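Local coordinates for SnoaL-like domain-containing protein (Agrobacterium tumefaciens str. C58, PDB 3DXO) that is of unknown function but, as a SnoaL-like member of the NTF2 clan, has been proposed to act as an isomerase, at residues Gln10-Ala15 against Gly97-Ser102; Ser83-Leu86 against Asp92-Ala95. All blocks are in the same frame, centred on the assembly; numbering follows the deposited sequence.

Overall arrangement
Both contacts use strand 93-103, and their centres lie about 14 Å apart. Interaction 1, about 3 Å from the centre of the chain, is core: helix 3-17 lowers one tyrosine onto the sheet, and the meeting is made by loose side-chain packing without a hydrogen bond across it. Interaction 2, about 13 Å from that centre, is a surface contact inside one hairpin, where strand 79-87 holds the start of strand 93-103 through backbone hydrogen bonds and a salt bridge. Trp84 links the two, because its backbone O probably accepts a hydrogen bond from Gly97 N. Across the segments, packing marks the interior contact, backbone bonds and a salt bridge the surface one.

Interaction 1: residues Gln10-Ala15 against Gly97-Ser102; sequences QTYLAA and GTDVVS
Tyr12 on helix 3-17 and Val101 on strand 93-103 are the closest backbone pair, with CA atoms 8.9 Å apart, so the helix lies over the sheet and side chains alone bridge the gap. Tyr12 does nearly all of the bridging. With CG anti to the backbone N (chi1 173°), its ring reaches away from the helix toward the strand and slants across the side chains of Asp99 and Val101. The hydroxyl end lies by the aspartate: Tyr12 OH is 3.7 Å from Asp99 OD1, too far for a hydrogen bond, and Tyr12 CE1 is 3.9 Å from Asp99 OD2. The two side chains cross at about a right angle, the ring and carboxylate planes turned 50° apart. Farther back along the ring, Tyr12 CD2 meets the methyl Val101 CG2 at 4.4 Å, a loose apolar contact. Phe82 of the neighbouring strand and Trp16, one helical turn on, also bring their rings against Tyr12, so aromatic rings lie on it as well.

This is the helix-on-curved-sheet packing of the NTF2-like cone, whose interior commonly forms the ligand pocket. A bound di(hydroxyethyl)ether, probably from the crystallisation liquor, makes a weak hydrogen bond to Tyr12 OH, consistent with such a pocket here. The buried carboxylate of Asp99 has its stronger partner in the indole NE1 of Trp84, which binds OD2 and would help to fix its rotation. What results is a polar patch set in an apolar interior, in which tyrosine and aspartate are neighbours without being bonded to each other.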
loop_
_atom_site.group_PDB
_atom_site.type_symbol
_atom_site.label_atom_id
_atom_site.label_comp_id
_atom_site.label_asym_id
_atom_site.label_seq_id
_atom_site.Cartn_x
_atom_site.Cartn_y
_atom_site.Cartn_z
ATOM N N GLN B 10 -4.820 -14.848 -3.249
ATOM C CA GLN B 10 -4.482 -16.247 -3.563
ATOM C C GLN B 10 -3.941 -16.442 -4.940
ATOM O O GLN B 10 -3.010 -17.187 -5.092
ATOM C CB GLN B 10 -5.683 -17.162 -3.396
ATOM C CG GLN B 10 -6.087 -17.326 -1.951
ATOM C CD GLN B 10 -7.428 -17.943 -1.810
ATOM O OE1 GLN B 10 -8.245 -17.877 -2.715
ATOM N NE2 GLN B 10 -7.679 -18.541 -0.663
ATOM N N THR B 11 -4.546 -15.801 -5.936
ATOM C CA THR B 11 -4.094 -15.872 -7.338
ATOM C C THR B 11 -2.695 -15.276 -7.453
ATOM O O THR B 11 -1.834 -15.806 -8.160
ATOM C CB THR B 11 -5.049 -15.085 -8.274
ATOM O OG1 THR B 11 -6.338 -15.702 -8.269
ATOM C CG2 THR B 11 -4.514 -15.045 -9.683
ATOM N N TYR B 12 -2.476 -14.168 -6.750
ATOM C CA TYR B 12 -1.172 -13.522 -6.759
ATOM C C TYR B 12 -0.100 -14.475 -6.177
ATOM O O TYR B 12 0.906 -14.749 -6.841
ATOM C CB TYR B 12 -1.234 -12.188 -5.998
ATOM C CG TYR B 12 0.096 -11.513 -5.806
ATOM C CD1 TYR B 12 0.890 -11.837 -4.727
ATOM C CD2 TYR B 12 0.573 -10.568 -6.711
ATOM C CE1 TYR B 12 2.106 -11.249 -4.542
ATOM C CE2 TYR B 12 1.800 -9.968 -6.536
ATOM C CZ TYR B 12 2.556 -10.311 -5.438
ATOM O OH TYR B 12 3.791 -9.734 -5.202
ATOM N N LEU B 13 -0.334 -14.991 -4.965
ATOM C CA LEU B 13 0.635 -15.874 -4.313
ATOM C C LEU B 13 0.842 -17.196 -5.065
ATOM O O LEU B 13 1.941 -17.756 -5.048
ATOM C CB LEU B 13 0.234 -16.140 -2.853
ATOM C CG LEU B 13 0.394 -14.963 -1.853
ATOM C CD1 LEU B 13 -0.126 -15.333 -0.436
ATOM C CD2 LEU B 13 1.841 -14.461 -1.781
ATOM N N ALA B 14 -0.204 -17.686 -5.728
ATOM C CA ALA B 14 -0.132 -18.928 -6.517
ATOM C C ALA B 14 0.951 -18.813 -7.599
ATOM O O ALA B 14 1.696 -19.779 -7.858
ATOM C CB ALA B 14 -1.450 -19.232 -7.148
ATOM N N ALA B 15 1.036 -17.633 -8.213
ATOM C CA ALA B 15 2.030 -17.377 -9.222
ATOM C C ALA B 15 3.402 -17.407 -8.577
ATOM O O ALA B 15 4.293 -17.980 -9.146
ATOM C CB ALA B 15 1.780 -16.044 -9.920
ATOM N N GLY B 97 6.269 -9.893 3.889
ATOM C CA GLY B 97 5.949 -8.658 3.168
ATOM C C GLY B 97 4.477 -8.291 3.203
ATOM O O GLY B 97 3.657 -9.012 3.796
ATOM N N THR B 98 4.175 -7.138 2.603
ATOM C CA THR B 98 2.815 -6.639 2.450
ATOM C C THR B 98 2.718 -6.028 1.060
ATOM O O THR B 98 3.653 -5.369 0.621
ATOM C CB THR B 98 2.470 -5.602 3.526
ATOM O OG1 THR B 98 2.520 -6.255 4.799
ATOM C CG2 THR B 98 1.078 -5.014 3.311
ATOM N N ASP B 99 1.603 -6.247 0.368
ATOM C CA ASP B 99 1.445 -5.702 -0.972
ATOM C C ASP B 99 0.121 -4.980 -1.171
ATOM O O ASP B 99 -0.896 -5.305 -0.533
ATOM C CB ASP B 99 1.468 -6.821 -2.021
ATOM C CG ASP B 99 2.742 -7.622 -2.012
ATOM O OD1 ASP B 99 3.778 -7.155 -2.547
ATOM O OD2 ASP B 99 2.664 -8.772 -1.523
ATOM N N VAL B 100 0.147 -4.014 -2.091
ATOM C CA VAL B 100 -1.052 -3.329 -2.532
ATOM C C VAL B 100 -1.127 -3.652 -4.021
ATOM O O VAL B 100 -0.207 -3.341 -4.754
ATOM C CB VAL B 100 -1.013 -1.836 -2.252
ATOM C CG1 VAL B 100 -2.306 -1.161 -2.770
ATOM C CG2 VAL B 100 -0.873 -1.637 -0.763
ATOM N N VAL B 101 -2.221 -4.295 -4.431
ATOM C CA VAL B 101 -2.445 -4.714 -5.813
ATOM C C VAL B 101 -3.617 -3.938 -6.440
ATOM O O VAL B 101 -4.604 -3.682 -5.775
ATOM C CB VAL B 101 -2.745 -6.231 -5.837
ATOM C CG1 VAL B 101 -3.057 -6.713 -7.244
ATOM C CG2 VAL B 101 -1.577 -6.988 -5.267
ATOM N N SER B 102 -3.507 -3.563 -7.709
ATOM C CA SER B 102 -4.565 -2.830 -8.395
ATOM C C SER B 102 -5.031 -3.630 -9.593
ATOM O O SER B 102 -4.221 -4.164 -10.357
ATOM C CB SER B 102 -4.060 -1.500 -8.940
ATOM O OG SER B 102 -3.193 -0.862 -8.035
#

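Interaction 2: residues Ser83-Leu86 against Asp92-Ala95; sequences SWRL and DDVA
Leu86 N donates a hydrogen bond of 2.7 Å to Ala95 O in the beta hairpin formed by strands 79-87 and 93-103, close to its turn, in the strongly bent sheet of an NTF2-like fold. The short strand segments run at 116° to one another, far from the flat antiparallel arrangement, yet a second backbone bond also joins them: Val94 N donates to Leu86 O at 3.1 Å.

The tightly packed part is this backbone pairing together with the side chain of Arg85 beside Ala95. The arginine chain folds back on itself, bent at both its second and third torsions, and Ala95 O comes to lie over one face of the guanidinium, at an angle too poor for a hydrogen bond. A further tie, from Arg85 NH1 to Gly118 O, should limit rotation of the group and connects the hairpin to the chain's C-terminal end.

The solvent side belongs to Asp93 and Val94, both exposed, and the salt bridge reaches out across it. Asp93 is gripped side-on: Arg85 NE lies 3.1 Å from Asp93 OD2 and shares Asp93 OD1 with Arg85 NH2, which reaches that oxygen at 2.9 Å. Both bonds from NE use syn lone pairs, while NH2 meets its oxygen 29° out of the carboxylate plane, and the two flat groups are tilted 37° apart. Val94 offers one branch to Leu86, while Tyr65 packs against both of these residues. The single methyl Val94 CG2 lies against the leucine side chain, touching CB, CG and CD2, and one of its closest approaches is that of Leu86 CD2 to Val94 CG2, 3.6 Å.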
loop_
_atom_site.group_PDB
_atom_site.type_symbol
_atom_site.label_atom_id
_atom_site.label_comp_id
_atom_site.label_asym_id
_atom_site.label_seq_id
_atom_site.Cartn_x
_atom_site.Cartn_y
_atom_site.Cartn_z
ATOM N N SER B 83 -0.948 -9.488 3.327
ATOM C CA SER B 83 0.400 -9.767 3.817
ATOM C C SER B 83 0.707 -11.250 3.744
ATOM O O SER B 83 -0.199 -12.078 3.719
ATOM C CB SER B 83 0.608 -9.230 5.222
ATOM O OG SER B 83 0.607 -7.813 5.172
ATOM N N TRP B 84 2.005 -11.559 3.674
ATOM C CA TRP B 84 2.471 -12.928 3.548
ATOM C C TRP B 84 3.769 -13.102 4.317
ATOM O O TRP B 84 4.456 -12.132 4.561
ATOM C CB TRP B 84 2.695 -13.274 2.064
ATOM C CG TRP B 84 3.584 -12.305 1.408
ATOM C CD1 TRP B 84 3.201 -11.202 0.715
ATOM C CD2 TRP B 84 5.028 -12.294 1.425
ATOM N NE1 TRP B 84 4.311 -10.524 0.264
ATOM C CE2 TRP B 84 5.444 -11.162 0.697
ATOM C CE3 TRP B 84 5.998 -13.127 1.982
ATOM C CZ2 TRP B 84 6.795 -10.817 0.528
ATOM C CZ3 TRP B 84 7.355 -12.798 1.798
ATOM C CH2 TRP B 84 7.731 -11.650 1.073
ATOM N N ARG B 85 4.092 -14.347 4.656
ATOM C CA ARG B 85 5.301 -14.708 5.362
ATOM C C ARG B 85 6.174 -15.568 4.448
ATOM O O ARG B 85 5.659 -16.344 3.636
ATOM C CB ARG B 85 4.941 -15.533 6.606
ATOM C CG ARG B 85 3.972 -14.888 7.609
ATOM C CD ARG B 85 4.452 -13.519 8.068
ATOM N NE ARG B 85 5.772 -13.592 8.666
ATOM C CZ ARG B 85 6.550 -12.547 8.895
ATOM N NH1 ARG B 85 6.135 -11.336 8.570
ATOM N NH2 ARG B 85 7.756 -12.719 9.426
ATOM N N LEU B 86 7.490 -15.430 4.584
ATOM C CA LEU B 86 8.440 -16.208 3.801
ATOM C C LEU B 86 8.873 -17.385 4.636
ATOM O O LEU B 86 9.505 -17.196 5.670
ATOM C CB LEU B 86 9.667 -15.358 3.427
ATOM C CG LEU B 86 10.767 -15.922 2.514
ATOM C CD1 LEU B 86 10.230 -16.346 1.171
ATOM C CD2 LEU B 86 11.850 -14.887 2.353
ATOM N N ASP B 92 10.881 -22.749 8.680
ATOM C CA ASP B 92 11.036 -21.544 9.521
ATOM C C ASP B 92 10.468 -20.307 8.872
ATOM O O ASP B 92 10.608 -20.118 7.657
ATOM C CB ASP B 92 12.505 -21.205 9.763
ATOM C CG ASP B 92 13.000 -21.598 11.088
ATOM O OD1 ASP B 92 12.243 -21.473 12.064
ATOM O OD2 ASP B 92 14.204 -21.940 11.144
ATOM N N ASP B 93 9.902 -19.439 9.707
ATOM C CA ASP B 93 9.412 -18.136 9.275
ATOM C C ASP B 93 10.611 -17.186 9.395
ATOM O O ASP B 93 11.022 -16.828 10.486
ATOM C CB ASP B 93 8.277 -17.681 10.168
ATOM C CG ASP B 93 7.561 -16.454 9.651
ATOM O OD1 ASP B 93 8.207 -15.539 9.102
ATOM O OD2 ASP B 93 6.325 -16.398 9.848
ATOM N N VAL B 94 11.142 -16.780 8.252
ATOM C CA VAL B 94 12.338 -15.973 8.165
ATOM C C VAL B 94 12.038 -14.485 7.962
ATOM O O VAL B 94 12.837 -13.653 8.318
ATOM C CB VAL B 94 13.224 -16.520 7.009
ATOM C CG1 VAL B 94 13.421 -18.047 7.179
ATOM C CG2 VAL B 94 12.606 -16.231 5.644
ATOM N N ALA B 95 10.875 -14.153 7.425
ATOM C CA ALA B 95 10.522 -12.770 7.155
ATOM C C ALA B 95 9.138 -12.682 6.521
ATOM O O ALA B 95 8.385 -13.667 6.462
ATOM C CB ALA B 95 11.549 -12.137 6.236
#